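Local coordinates for hypothetical protein (Methanosarcina mazei, PDB 2I1S) that is of unknown function but belongs to the plasmid pRiA4b ORF-3-like family and folds round one mixed beta sheet, at residues Glu6-Leu11 with Arg25-Glu30; Leu11-Lys16 with Val113-Glu118; Val58-Gly63 with Ser91-Leu96. One frame throughout, in Å; residues are numbered along the deposited sequence. Where two conformers were deposited one is given.

Contact 1 (Glu6-Leu11 with Arg25-Glu30); sequences EKVYHL and RIQVPE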
ATOM      1  N   GLU A   6       0.092   4.931 -22.786  1.00 55.30           N
ATOM      2  CA  GLU A   6      -1.042   4.247 -23.429  1.00 55.93           C
ATOM      3  C   GLU A   6      -1.778   3.341 -22.441  1.00 55.79           C
ATOM      4  O   GLU A   6      -3.010   3.459 -22.293  1.00 56.36           O
ATOM      5  CB  GLU A   6      -0.581   3.397 -24.627  1.00 56.56           C
ATOM      6  CG  GLU A   6       0.596   3.963 -25.441  1.00 59.13           C
ATOM      7  CD  GLU A   6       0.157   4.928 -26.568  1.00 63.96           C
ATOM      8  OE1 GLU A   6       0.900   5.003 -27.601  1.00 65.80           O
ATOM      9  OE2 GLU A   6      -0.918   5.600 -26.437  1.00 63.84           O
ATOM     10  N   LYS A   7      -1.032   2.439 -21.777  1.00 54.53           N
ATOM     11  CA  LYS A   7      -1.642   1.402 -20.909  1.00 54.26           C
ATOM     12  C   LYS A   7      -1.686   1.773 -19.418  1.00 52.93           C
ATOM     13  O   LYS A   7      -0.900   2.623 -18.940  1.00 53.37           O
ATOM     14  CB  LYS A   7      -0.925   0.049 -21.090  1.00 54.01           C
ATOM     15  CG  LYS A   7      -0.305  -0.140 -22.500  1.00 55.74           C
ATOM     16  CD  LYS A   7      -0.111  -1.602 -22.889  1.00 57.00           C
ATOM     17  CE  LYS A   7      -1.365  -2.188 -23.585  1.00 60.62           C
ATOM     18  NZ  LYS A   7      -1.743  -1.436 -24.830  1.00 59.59           N
ATOM     19  N   VAL A   8      -2.623   1.156 -18.693  1.00 51.08           N
ATOM     20  CA  VAL A   8      -2.644   1.248 -17.235  1.00 49.39           C
ATOM     21  C   VAL A   8      -2.500  -0.122 -16.522  1.00 48.76           C
ATOM     22  O   VAL A   8      -3.032  -1.141 -16.964  1.00 49.03           O
ATOM     23  CB  VAL A   8      -3.830   2.101 -16.697  1.00 49.08           C
ATOM     24  CG1 VAL A   8      -3.741   3.490 -17.260  1.00 48.86           C
ATOM     25  CG2 VAL A   8      -5.138   1.510 -17.051  1.00 48.27           C
ATOM     26  N   TYR A   9      -1.747  -0.125 -15.430  1.00 47.57           N
ATOM     27  CA  TYR A   9      -1.557  -1.313 -14.602  1.00 46.20           C
ATOM     28  C   TYR A   9      -2.655  -1.366 -13.526  1.00 45.39           C
ATOM     29  O   TYR A   9      -2.767  -0.439 -12.715  1.00 45.14           O
ATOM     30  CB  TYR A   9      -0.160  -1.256 -13.970  1.00 46.02           C
ATOM     31  CG  TYR A   9       1.015  -1.420 -14.950  1.00 46.31           C
ATOM     32  CD1 TYR A   9       0.799  -1.494 -16.341  1.00 46.69           C
ATOM     33  CD2 TYR A   9       2.340  -1.518 -14.475  1.00 45.40           C
ATOM     34  CE1 TYR A   9       1.859  -1.666 -17.240  1.00 46.02           C
ATOM     35  CE2 TYR A   9       3.410  -1.689 -15.351  1.00 47.18           C
ATOM     36  CZ  TYR A   9       3.163  -1.763 -16.747  1.00 47.73           C
ATOM     37  OH  TYR A   9       4.228  -1.923 -17.648  1.00 48.28           O
ATOM     38  N   HIS A  10      -3.468  -2.437 -13.542  1.00 44.30           N
ATOM     39  CA  HIS A  10      -4.440  -2.737 -12.482  1.00 43.17           C
ATOM     40  C   HIS A  10      -3.756  -3.547 -11.367  1.00 42.61           C
ATOM     41  O   HIS A  10      -3.414  -4.744 -11.555  1.00 42.57           O
ATOM     42  CB  HIS A  10      -5.655  -3.499 -13.027  1.00 43.34           C
ATOM     43  CG  HIS A  10      -6.317  -2.822 -14.191  1.00 46.07           C
ATOM     44  ND1 HIS A  10      -7.684  -2.652 -14.278  1.00 49.93           N
ATOM     45  CD2 HIS A  10      -5.803  -2.265 -15.317  1.00 47.54           C
ATOM     46  CE1 HIS A  10      -7.983  -2.022 -15.405  1.00 48.66           C
ATOM     47  NE2 HIS A  10      -6.858  -1.771 -16.050  1.00 50.72           N
ATOM     48  N   LEU A  11      -3.555  -2.879 -10.218  1.00 40.50           N
ATOM     49  CA  LEU A  11      -2.756  -3.410  -9.115  1.00 38.30           C
ATOM     50  C   LEU A  11      -3.648  -3.768  -7.955  1.00 36.71           C
ATOM     51  O   LEU A  11      -4.556  -3.004  -7.644  1.00 37.07           O
ATOM     52  CB  LEU A  11      -1.740  -2.346  -8.646  1.00 37.85           C
ATOM     53  CG  LEU A  11      -0.707  -1.884  -9.681  1.00 39.21           C
ATOM     54  CD1 LEU A  11       0.189  -0.787  -9.079  1.00 35.16           C
ATOM     55  CD2 LEU A  11       0.159  -3.053 -10.281  1.00 33.28           C
ATOM     56  N   ARG A  25      -7.773  -1.662  -4.658  1.00 29.16           N
ATOM     57  CA  ARG A  25      -7.412  -1.886  -6.062  1.00 30.11           C
ATOM     58  C   ARG A  25      -7.243  -0.517  -6.712  1.00 30.17           C
ATOM     59  O   ARG A  25      -8.077   0.350  -6.542  1.00 30.25           O
ATOM     60  CB  ARG A  25      -8.447  -2.803  -6.784  1.00 30.55           C
ATOM     61  CG  ARG A  25      -7.902  -4.189  -7.056  1.00 31.38           C
ATOM     62  CD  ARG A  25      -8.890  -5.146  -7.755  1.00 30.16           C
ATOM     63  NE  ARG A  25      -9.494  -5.904  -6.687  1.00 33.23           N
ATOM     64  CZ  ARG A  25      -9.266  -7.167  -6.369  1.00 31.23           C
ATOM     65  NH1 ARG A  25      -8.509  -7.950  -7.098  1.00 31.60           N
ATOM     66  NH2 ARG A  25      -9.858  -7.650  -5.303  1.00 33.22           N
ATOM     67  N   ILE A  26      -6.119  -0.297  -7.368  1.00 30.61           N
ATOM     68  CA  ILE A  26      -5.864   0.983  -8.033  1.00 30.93           C
ATOM     69  C   ILE A  26      -5.387   0.748  -9.461  1.00 32.06           C
ATOM     70  O   ILE A  26      -4.812  -0.313  -9.757  1.00 32.30           O
ATOM     71  CB  ILE A  26      -4.812   1.871  -7.274  1.00 30.91           C
ATOM     72  CG1 ILE A  26      -3.401   1.243  -7.317  1.00 29.92           C
ATOM     73  CG2 ILE A  26      -5.313   2.251  -5.857  1.00 28.45           C
ATOM     74  CD1 ILE A  26      -2.238   2.145  -6.748  1.00 29.34           C
ATOM     75  N   GLN A  27      -5.605   1.725 -10.344  1.00 32.14           N
ATOM     76  CA  GLN A  27      -4.982   1.663 -11.678  1.00 31.86           C
ATOM     77  C   GLN A  27      -3.963   2.800 -11.849  1.00 32.32           C
ATOM     78  O   GLN A  27      -4.262   3.973 -11.581  1.00 32.34           O
ATOM     79  CB  GLN A  27      -6.034   1.679 -12.766  1.00 31.35           C
ATOM     80  CG  GLN A  27      -7.084   0.565 -12.646  1.00 32.03           C
ATOM     81  CD  GLN A  27      -8.191   0.723 -13.659  1.00 34.23           C
ATOM     82  OE1 GLN A  27      -8.004   1.408 -14.665  1.00 36.55           O
ATOM     83  NE2 GLN A  27      -9.351   0.088 -13.418  1.00 33.15           N
ATOM     84  N   VAL A  28      -2.756   2.466 -12.284  1.00 32.44           N
ATOM     85  CA  VAL A  28      -1.718   3.498 -12.428  1.00 33.46           C
ATOM     86  C   VAL A  28      -1.190   3.622 -13.877  1.00 33.84           C
ATOM     87  O   VAL A  28      -1.196   2.638 -14.600  1.00 34.01           O
ATOM     88  CB  VAL A  28      -0.537   3.286 -11.409  1.00 32.59           C
ATOM     89  CG1 VAL A  28      -1.028   3.463  -9.995  1.00 33.22           C
ATOM     90  CG2 VAL A  28       0.100   1.921 -11.578  1.00 32.70           C
ATOM     91  N   PRO A  29      -0.752   4.839 -14.299  1.00 34.36           N
ATOM     92  CA  PRO A  29      -0.082   4.940 -15.590  1.00 34.61           C
ATOM     93  C   PRO A  29       1.085   3.967 -15.679  1.00 35.30           C
ATOM     94  O   PRO A  29       1.840   3.793 -14.692  1.00 35.39           O
ATOM     95  CB  PRO A  29       0.433   6.399 -15.616  1.00 34.60           C
ATOM     96  CG  PRO A  29      -0.539   7.148 -14.757  1.00 34.12           C
ATOM     97  CD  PRO A  29      -0.884   6.165 -13.651  1.00 34.35           C
ATOM     98  N   GLU A  30       1.223   3.340 -16.845  1.00 35.47           N
ATOM     99  CA  GLU A  30       2.310   2.403 -17.103  1.00 36.57           C
ATOM    100  C   GLU A  30       3.704   3.044 -16.959  1.00 37.07           C
ATOM    101  O   GLU A  30       4.651   2.366 -16.582  1.00 37.60           O
ATOM    102  CB  GLU A  30       2.137   1.718 -18.481  1.00 36.11           C
ATOM    103  CG  GLU A  30       2.250   2.672 -19.693  1.00 37.38           C
ATOM    104  CD  GLU A  30       2.242   1.958 -21.051  1.00 36.59           C
ATOM    105  OE1 GLU A  30       2.512   0.730 -21.096  1.00 36.71           O
ATOM    106  OE2 GLU A  30       1.969   2.641 -22.071  1.00 37.16           O
TER
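Strands 7-15 and 22-29 form a beta hairpin, and this contact is its open end, where Y9 and L11 pair with V28 and I26 and E30 closes over the first strand. The short strand axes approach to 4.5 Å at 151°, an antiparallel pairing with marked twist. Y9 and V28 exchange two backbone hydrogen bonds, as do L11 and I26. H10 and Q27 form a non-hydrogen-bonded pair, and their side chains run the same way on one face of the sheet: the amide lies over the imidazole with the planes 24° apart, Q27 NE2 standing 3.2 Å from H10 CE1. Q27 CG also makes a CH-pi contact, 3.8 Å from the ring centroid and nearly above it. The near-parallel planes make this a stack; Q27 NE2 also nears H10 ND1, but at too poor an angle for a hydrogen bond. On the other face, V28 CG2 touches L11 CD1 at 3.7 Å, the two side chains crossing at about a right angle, while L37 and A40 of helix 34-44 pack on L11 and I26.

Past P29 the side chain of E30 takes over. Its CG sits between the backbone N and the carbonyl carbon (chi1 66°), and the extended chain beyond brings OE2 to both K7 N and E6 N, each at 3.0 Å. Both N-H groups come from the same face of the carboxylate; that of K7 is nearly straight but stands well above the plane. E30 N returns a bond to K7 O at 3.1 Å, and E30 CA lies over the Y9 ring, 4.2 Å from its centroid. Regular cross-strand pairing thus gives way to a carboxylate gripping two successive amides, at the open end of an antiparallel beta hairpin.

Contact 2 (Leu11-Lys16 with Val113-Glu118); sequences LKLSIK and VKVRLE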
ATOM      1  N   LEU A  11      -3.555  -2.879 -10.218  1.00 40.50           N
ATOM      2  CA  LEU A  11      -2.756  -3.410  -9.115  1.00 38.30           C
ATOM      3  C   LEU A  11      -3.648  -3.768  -7.955  1.00 36.71           C
ATOM      4  O   LEU A  11      -4.556  -3.004  -7.644  1.00 37.07           O
ATOM      5  CB  LEU A  11      -1.740  -2.346  -8.646  1.00 37.85           C
ATOM      6  CG  LEU A  11      -0.707  -1.884  -9.681  1.00 39.21           C
ATOM      7  CD1 LEU A  11       0.189  -0.787  -9.079  1.00 35.16           C
ATOM      8  CD2 LEU A  11       0.159  -3.053 -10.281  1.00 33.28           C
ATOM      9  N   LYS A  12      -3.424  -4.906  -7.307  1.00 34.66           N
ATOM     10  CA  LYS A  12      -3.997  -5.076  -5.970  1.00 33.01           C
ATOM     11  C   LYS A  12      -2.928  -4.814  -4.936  1.00 32.90           C
ATOM     12  O   LYS A  12      -1.767  -5.184  -5.124  1.00 32.37           O
ATOM     13  CB  LYS A  12      -4.592  -6.453  -5.766  1.00 32.86           C
ATOM     14  CG  LYS A  12      -5.451  -6.567  -4.522  1.00 30.60           C
ATOM     15  CD  LYS A  12      -5.947  -7.981  -4.375  1.00 29.21           C
ATOM     16  CE  LYS A  12      -6.604  -8.126  -3.009  1.00 30.87           C
ATOM     17  NZ  LYS A  12      -6.952  -9.521  -2.640  1.00 26.57           N
ATOM     18  N   LEU A  13      -3.321  -4.120  -3.873  1.00 32.87           N
ATOM     19  CA  LEU A  13      -2.450  -3.801  -2.731  1.00 32.29           C
ATOM     20  C   LEU A  13      -3.064  -4.385  -1.483  1.00 32.70           C
ATOM     21  O   LEU A  13      -4.212  -4.044  -1.152  1.00 33.04           O
ATOM     22  CB  LEU A  13      -2.329  -2.303  -2.528  1.00 31.82           C
ATOM     23  CG  LEU A  13      -2.106  -1.422  -3.765  1.00 32.80           C
ATOM     24  CD1 LEU A  13      -1.987   0.027  -3.343  1.00 29.14           C
ATOM     25  CD2 LEU A  13      -0.901  -1.858  -4.575  1.00 33.25           C
ATOM     26  N   SER A  14      -2.335  -5.272  -0.802  0.50 32.55           N
ATOM     27  CA  SER A  14      -2.850  -5.874   0.424  0.50 32.91           C
ATOM     28  C   SER A  14      -1.880  -5.731   1.580  0.50 33.32           C
ATOM     29  O   SER A  14      -0.689  -6.007   1.452  0.50 33.30           O
ATOM     30  CB  SER A  14      -3.272  -7.350   0.220  0.50 32.94           C
ATOM     31  OG  SER A  14      -2.205  -8.282   0.380  0.50 33.33           O
ATOM     32  N   ILE A  15      -2.400  -5.283   2.714  1.00 33.62           N
ATOM     33  CA  ILE A  15      -1.625  -5.284   3.939  1.00 34.39           C
ATOM     34  C   ILE A  15      -1.450  -6.755   4.362  1.00 35.00           C
ATOM     35  O   ILE A  15      -2.443  -7.488   4.574  1.00 34.79           O
ATOM     36  CB  ILE A  15      -2.304  -4.446   5.069  1.00 34.19           C
ATOM     37  CG1 ILE A  15      -2.268  -2.982   4.737  1.00 34.30           C
ATOM     38  CG2 ILE A  15      -1.554  -4.619   6.401  1.00 34.61           C
ATOM     39  CD1 ILE A  15      -3.017  -2.152   5.727  1.00 35.81           C
ATOM     40  N   LYS A  16      -0.195  -7.185   4.463  1.00 35.82           N
ATOM     41  CA  LYS A  16       0.125  -8.518   5.017  1.00 36.77           C
ATOM     42  C   LYS A  16      -0.065  -8.667   6.520  1.00 36.28           C
ATOM     43  O   LYS A  16       0.213  -7.754   7.286  1.00 34.60           O
ATOM     44  CB  LYS A  16       1.586  -8.831   4.786  1.00 37.98           C
ATOM     45  CG  LYS A  16       1.929  -9.154   3.361  1.00 41.45           C
ATOM     46  CD  LYS A  16       3.395  -9.483   3.310  1.00 46.28           C
ATOM     47  CE  LYS A  16       3.707 -10.610   4.280  1.00 49.38           C
ATOM     48  NZ  LYS A  16       4.867 -11.391   3.745  1.00 54.56           N
ATOM     49  N   VAL A 113       3.068  -4.142   2.380  1.00 35.45           N
ATOM     50  CA  VAL A 113       1.999  -4.173   1.419  1.00 33.81           C
ATOM     51  C   VAL A 113       2.431  -5.071   0.257  1.00 34.20           C
ATOM     52  O   VAL A 113       3.496  -4.850  -0.302  1.00 33.44           O
ATOM     53  CB  VAL A 113       1.679  -2.766   0.911  1.00 33.57           C
ATOM     54  CG1 VAL A 113       0.550  -2.829  -0.170  1.00 32.51           C
ATOM     55  CG2 VAL A 113       1.337  -1.826   2.084  1.00 29.84           C
ATOM     56  N   LYS A 114       1.628  -6.093  -0.063  1.00 34.07           N
ATOM     57  CA  LYS A 114       1.831  -6.903  -1.273  1.00 35.11           C
ATOM     58  C   LYS A 114       1.282  -6.143  -2.452  1.00 34.32           C
ATOM     59  O   LYS A 114       0.161  -5.594  -2.409  1.00 34.11           O
ATOM     60  CB  LYS A 114       1.115  -8.248  -1.203  1.00 34.94           C
ATOM     61  CG  LYS A 114       1.680  -9.293  -0.291  1.00 36.30           C
ATOM     62  CD  LYS A 114       0.713 -10.527  -0.326  1.00 39.01           C
ATOM     63  CE  LYS A 114       1.406 -11.896  -0.039  1.00 44.61           C
ATOM     64  NZ  LYS A 114       1.367 -12.250   1.416  1.00 47.62           N
ATOM     65  N   VAL A 115       2.064  -6.076  -3.508  1.00 34.44           N
ATOM     66  CA  VAL A 115       1.612  -5.366  -4.721  1.00 35.24           C
ATOM     67  C   VAL A 115       1.562  -6.431  -5.808  1.00 35.47           C
ATOM     68  O   VAL A 115       2.559  -7.097  -6.096  1.00 36.59           O
ATOM     69  CB  VAL A 115       2.547  -4.178  -5.125  1.00 35.16           C
ATOM     70  CG1 VAL A 115       1.985  -3.443  -6.326  1.00 35.73           C
ATOM     71  CG2 VAL A 115       2.790  -3.211  -3.938  1.00 33.51           C
ATOM     72  N   ARG A 116       0.381  -6.647  -6.353  1.00 35.76           N
ATOM     73  CA  ARG A 116       0.201  -7.638  -7.386  1.00 36.06           C
ATOM     74  C   ARG A 116      -0.415  -6.974  -8.620  1.00 35.44           C
ATOM     75  O   ARG A 116      -1.461  -6.360  -8.527  1.00 35.29           O
ATOM     76  CB  ARG A 116      -0.666  -8.783  -6.846  1.00 36.54           C
ATOM     77  CG  ARG A 116      -1.303  -9.651  -7.919  1.00 38.79           C
ATOM     78  CD  ARG A 116      -0.439 -10.864  -8.257  1.00 41.29           C
ATOM     79  NE  ARG A 116      -0.300 -11.767  -7.110  1.00 42.78           N
ATOM     80  CZ  ARG A 116      -0.911 -12.949  -6.994  1.00 45.34           C
ATOM     81  NH1 ARG A 116      -1.722 -13.411  -7.955  1.00 43.22           N
ATOM     82  NH2 ARG A 116      -0.698 -13.676  -5.902  1.00 45.72           N
ATOM     83  N   LEU A 117       0.284  -7.060  -9.747  1.00 35.79           N
ATOM     84  CA  LEU A 117      -0.291  -6.761 -11.074  1.00 36.52           C
ATOM     85  C   LEU A 117      -1.341  -7.801 -11.496  1.00 37.03           C
ATOM     86  O   LEU A 117      -1.031  -8.985 -11.627  1.00 36.89           O
ATOM     87  CB  LEU A 117       0.822  -6.694 -12.133  1.00 36.34           C
ATOM     88  CG  LEU A 117       0.483  -6.266 -13.566  1.00 35.79           C
ATOM     89  CD1 LEU A 117       0.087  -4.780 -13.667  1.00 32.18           C
ATOM     90  CD2 LEU A 117       1.657  -6.591 -14.482  1.00 35.48           C
ATOM     91  N   GLU A 118      -2.585  -7.367 -11.697  1.00 38.17           N
ATOM     92  CA  GLU A 118      -3.611  -8.286 -12.190  1.00 39.15           C
ATOM     93  C   GLU A 118      -3.847  -8.152 -13.689  1.00 40.07           C
ATOM     94  O   GLU A 118      -4.039  -9.157 -14.368  1.00 39.54           O
ATOM     95  CB  GLU A 118      -4.926  -8.123 -11.431  1.00 39.03           C
ATOM     96  CG  GLU A 118      -4.881  -8.666  -9.999  1.00 39.89           C
ATOM     97  CD  GLU A 118      -6.148  -8.367  -9.196  1.00 39.47           C
ATOM     98  OE1 GLU A 118      -6.807  -7.323  -9.455  1.00 40.69           O
ATOM     99  OE2 GLU A 118      -6.479  -9.177  -8.296  1.00 39.10           O
TER
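L13 and V115 lie side by side and point the same way, L13 CD2 resting 3.7 Å from V115 CG1. The CB of the same leucine touches V113 CG1, the methyl anti to the valine backbone N (chi1 178°), at 3.8 Å. At the next non-hydrogen-bonded pair, L11 meets L117 at a slant through L11 CD2 and L117 CD1, also 3.8 Å apart. These branched side chains share one face of the sheet, where I41 of helix 34-44 packs on both L13 and V115.

The face bearing K12, S14, K114 and R116 is polar. K16 and K114 cross at about a right angle with their CG atoms 3.7 Å apart; their NZ atoms are only 4.3 Å apart, a proximity that is probably unfavourable electrostatically. K12 runs out extended past E118, but its NZ bonds to Q21, while E118 OE2 pairs with R25 and R116 with E100.

Between the faces, four backbone hydrogen bonds join K12 with R116 and S14 with K114, the shortest from K12 N to R116 O at 2.7 Å. With axes at 162°, this is an antiparallel strand pair in the middle of a helix-backed mixed sheet.

Contact 3 (Val58-Gly63 with Ser91-Leu96); sequences VNPKTG and SDYFTL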
ATOM      1  N   VAL A  58      11.803  -8.999  -7.727  1.00 40.65           N
ATOM      2  CA  VAL A  58      12.622  -9.660  -8.759  1.00 40.77           C
ATOM      3  C   VAL A  58      12.760  -8.786 -10.030  1.00 41.59           C
ATOM      4  O   VAL A  58      11.755  -8.295 -10.582  1.00 41.55           O
ATOM      5  CB  VAL A  58      12.041 -11.059  -9.157  1.00 40.85           C
ATOM      6  CG1 VAL A  58      12.658 -11.566 -10.442  1.00 38.88           C
ATOM      7  CG2 VAL A  58      12.236 -12.063  -8.036  1.00 40.00           C
ATOM      8  N   ASN A  59      13.996  -8.602 -10.489  1.00 41.65           N
ATOM      9  CA  ASN A  59      14.256  -7.886 -11.724  1.00 42.20           C
ATOM     10  C   ASN A  59      14.169  -8.863 -12.922  1.00 42.51           C
ATOM     11  O   ASN A  59      14.926  -9.816 -12.999  1.00 42.84           O
ATOM     12  CB  ASN A  59      15.618  -7.197 -11.605  1.00 42.34           C
ATOM     13  CG  ASN A  59      16.045  -6.447 -12.870  1.00 43.77           C
ATOM     14  OD1 ASN A  59      15.363  -6.442 -13.899  1.00 45.15           O
ATOM     15  ND2 ASN A  59      17.211  -5.816 -12.788  1.00 44.92           N
ATOM     16  N   PRO A  60      13.204  -8.647 -13.840  1.00 43.10           N
ATOM     17  CA  PRO A  60      13.002  -9.594 -14.953  1.00 43.28           C
ATOM     18  C   PRO A  60      14.182  -9.737 -15.901  1.00 43.80           C
ATOM     19  O   PRO A  60      14.319 -10.791 -16.547  1.00 44.48           O
ATOM     20  CB  PRO A  60      11.805  -9.021 -15.715  1.00 43.42           C
ATOM     21  CG  PRO A  60      11.614  -7.610 -15.204  1.00 43.35           C
ATOM     22  CD  PRO A  60      12.225  -7.537 -13.846  1.00 42.85           C
ATOM     23  N   LYS A  61      15.019  -8.704 -16.013  1.00 44.19           N
ATOM     24  CA  LYS A  61      16.238  -8.809 -16.852  1.00 44.42           C
ATOM     25  C   LYS A  61      17.341  -9.610 -16.161  1.00 43.75           C
ATOM     26  O   LYS A  61      18.250 -10.072 -16.826  1.00 44.01           O
ATOM     27  CB  LYS A  61      16.801  -7.435 -17.261  1.00 44.70           C
ATOM     28  CG  LYS A  61      15.817  -6.468 -17.942  1.00 45.60           C
ATOM     29  CD  LYS A  61      16.500  -5.110 -18.203  1.00 45.61           C
ATOM     30  CE  LYS A  61      15.674  -4.171 -19.091  1.00 46.51           C
ATOM     31  NZ  LYS A  61      14.230  -4.093 -18.749  1.00 45.97           N
ATOM     32  N   THR A  62      17.276  -9.761 -14.835  1.00 43.22           N
ATOM     33  CA  THR A  62      18.326 -10.494 -14.109  1.00 42.60           C
ATOM     34  C   THR A  62      17.861 -11.727 -13.328  1.00 42.50           C
ATOM     35  O   THR A  62      18.664 -12.618 -13.067  1.00 42.33           O
ATOM     36  CB  THR A  62      19.169  -9.581 -13.162  1.00 42.46           C
ATOM     37  OG1 THR A  62      18.359  -9.122 -12.075  1.00 41.97           O
ATOM     38  CG2 THR A  62      19.751  -8.391 -13.915  1.00 41.85           C
ATOM     39  N   GLY A  63      16.590 -11.781 -12.942  1.00 42.17           N
ATOM     40  CA  GLY A  63      16.106 -12.889 -12.101  1.00 42.33           C
ATOM     41  C   GLY A  63      16.561 -12.787 -10.642  1.00 42.55           C
ATOM     42  O   GLY A  63      16.229 -13.656  -9.817  1.00 42.65           O
ATOM     43  N   SER A  91       7.233  -0.357 -15.484  1.00 43.00           N
ATOM     44  CA  SER A  91       7.287  -1.028 -16.790  1.00 42.52           C
ATOM     45  C   SER A  91       8.578  -1.799 -17.071  1.00 42.66           C
ATOM     46  O   SER A  91       8.628  -2.616 -17.981  1.00 42.09           O
ATOM     47  CB  SER A  91       7.033  -0.016 -17.917  1.00 42.43           C
ATOM     48  OG  SER A  91       8.155   0.826 -18.154  1.00 41.38           O
ATOM     49  N   ASP A  92       9.619  -1.527 -16.293  1.00 43.02           N
ATOM     50  CA  ASP A  92      10.857  -2.294 -16.367  1.00 43.30           C
ATOM     51  C   ASP A  92      10.828  -3.554 -15.492  1.00 43.17           C
ATOM     52  O   ASP A  92      11.657  -4.455 -15.679  1.00 42.97           O
ATOM     53  CB  ASP A  92      12.028  -1.407 -15.969  1.00 43.79           C
ATOM     54  CG  ASP A  92      12.400  -0.407 -17.070  1.00 45.77           C
ATOM     55  OD1 ASP A  92      12.304  -0.763 -18.275  1.00 44.77           O
ATOM     56  OD2 ASP A  92      12.783   0.738 -16.718  1.00 48.09           O
ATOM     57  N   TYR A  93       9.871  -3.615 -14.559  1.00 42.81           N
ATOM     58  CA  TYR A  93       9.780  -4.703 -13.577  1.00 42.92           C
ATOM     59  C   TYR A  93       8.523  -5.571 -13.651  1.00 43.58           C
ATOM     60  O   TYR A  93       8.617  -6.803 -13.675  1.00 44.05           O
ATOM     61  CB  TYR A  93       9.902  -4.154 -12.163  1.00 42.56           C
ATOM     62  CG  TYR A  93      11.314  -3.826 -11.748  1.00 41.49           C
ATOM     63  CD1 TYR A  93      12.103  -4.773 -11.125  1.00 39.75           C
ATOM     64  CD2 TYR A  93      11.838  -2.556 -11.953  1.00 42.24           C
ATOM     65  CE1 TYR A  93      13.389  -4.481 -10.735  1.00 40.79           C
ATOM     66  CE2 TYR A  93      13.129  -2.248 -11.573  1.00 43.14           C
ATOM     67  CZ  TYR A  93      13.911  -3.216 -10.967  1.00 41.58           C
ATOM     68  OH  TYR A  93      15.203  -2.923 -10.574  1.00 40.32           O
ATOM     69  N   PHE A  94       7.355  -4.933 -13.645  1.00 44.05           N
ATOM     70  CA  PHE A  94       6.085  -5.653 -13.681  1.00 44.26           C
ATOM     71  C   PHE A  94       5.769  -6.152 -15.085  1.00 44.32           C
ATOM     72  O   PHE A  94       5.746  -5.388 -16.055  1.00 44.74           O
ATOM     73  CB  PHE A  94       4.921  -4.779 -13.183  1.00 44.51           C
ATOM     74  CG  PHE A  94       4.924  -4.519 -11.691  1.00 44.65           C
ATOM     75  CD1 PHE A  94       5.547  -3.383 -11.170  1.00 44.41           C
ATOM     76  CD2 PHE A  94       4.243  -5.378 -10.815  1.00 45.09           C
ATOM     77  CE1 PHE A  94       5.549  -3.127  -9.793  1.00 45.21           C
ATOM     78  CE2 PHE A  94       4.224  -5.136  -9.451  1.00 45.56           C
ATOM     79  CZ  PHE A  94       4.882  -3.995  -8.930  1.00 44.80           C
ATOM     80  N   THR A  95       5.535  -7.451 -15.184  1.00 44.33           N
ATOM     81  CA  THR A  95       4.985  -8.047 -16.382  1.00 44.41           C
ATOM     82  C   THR A  95       3.971  -9.077 -15.893  1.00 44.78           C
ATOM     83  O   THR A  95       3.772  -9.235 -14.676  1.00 44.49           O
ATOM     84  CB  THR A  95       6.081  -8.728 -17.253  1.00 44.55           C
ATOM     85  OG1 THR A  95       6.233 -10.103 -16.874  1.00 43.86           O
ATOM     86  CG2 THR A  95       7.434  -7.990 -17.123  1.00 44.36           C
ATOM     87  N   LEU A  96       3.338  -9.774 -16.829  1.00 44.78           N
ATOM     88  CA  LEU A  96       2.379 -10.810 -16.487  1.00 45.24           C
ATOM     89  C   LEU A  96       3.031 -12.107 -15.940  1.00 45.73           C
ATOM     90  O   LEU A  96       2.390 -12.834 -15.184  1.00 46.10           O
ATOM     91  CB  LEU A  96       1.415 -11.082 -17.663  1.00 45.47           C
ATOM     92  CG  LEU A  96       0.598  -9.913 -18.256  1.00 45.23           C
ATOM     93  CD1 LEU A  96      -0.091 -10.334 -19.560  1.00 44.93           C
ATOM     94  CD2 LEU A  96      -0.431  -9.313 -17.271  1.00 43.69           C
TER
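V58 O lies in the plane of the Y93 ring, at its edge, 3.6 Å from Y93 CD1. The carbonyl and Y93 O both accept from N98 ND2, so one outside amide ties the two segments together. At N59 the CB comes within 3.6 Å of Y93 CE1; the amide and ring planes are 46° apart, which rules out a parallel stack. The tyrosine hydroxyl is held by D66 of strand 65-69, and the Y93 ring meets that of F34 nearly at right angles.

P60 sets its ring against the backbone of D92 and Y93: P60 CG is 3.2 Å from D92 O, and P60 CD is 3.9 Å from Y93 CD1. At K61 the backbone N gives a hydrogen bond to N59 OD1 at 3.1 Å, which defines an Asx turn, although the donor sits above the carbonyl plane. The N59 side chain, with CG anti to its own backbone N (chi1 178°), helps place OD1 there. The K61 side chain bends at its last torsion (chi4 45°), bringing NZ near D92. There K61 NZ faces D92 OD1 at 3.9 Å, a long salt bridge at the protein surface. Further along, T62 N and G63 N both bond to the backbone O of N59, so the reversal between strands 53-58 and 65-69 is tightly folded.

Contacts 1 and 2 hold strand 7-15 between its two sheet neighbours, 22-29 and 111-122, and share L11; R25 of one forms a salt bridge with E118 of the other. The centre of contact 2 lies about 7 Å from the centre of the chain, against 14 Å for contact 1 and 20 Å for contact 3; the first two are partly buried, the third superficial. Both sheet contacts rely on backbone hydrogen bonds and aliphatic packing, contact 1 adding a carboxylate grip at its edge. Contact 3 joins a loop to a short helix by ring-edge and proline contacts and one long salt bridge. Its F94 and S91 nevertheless reach Y9, and F94 also packs on V115 and L117.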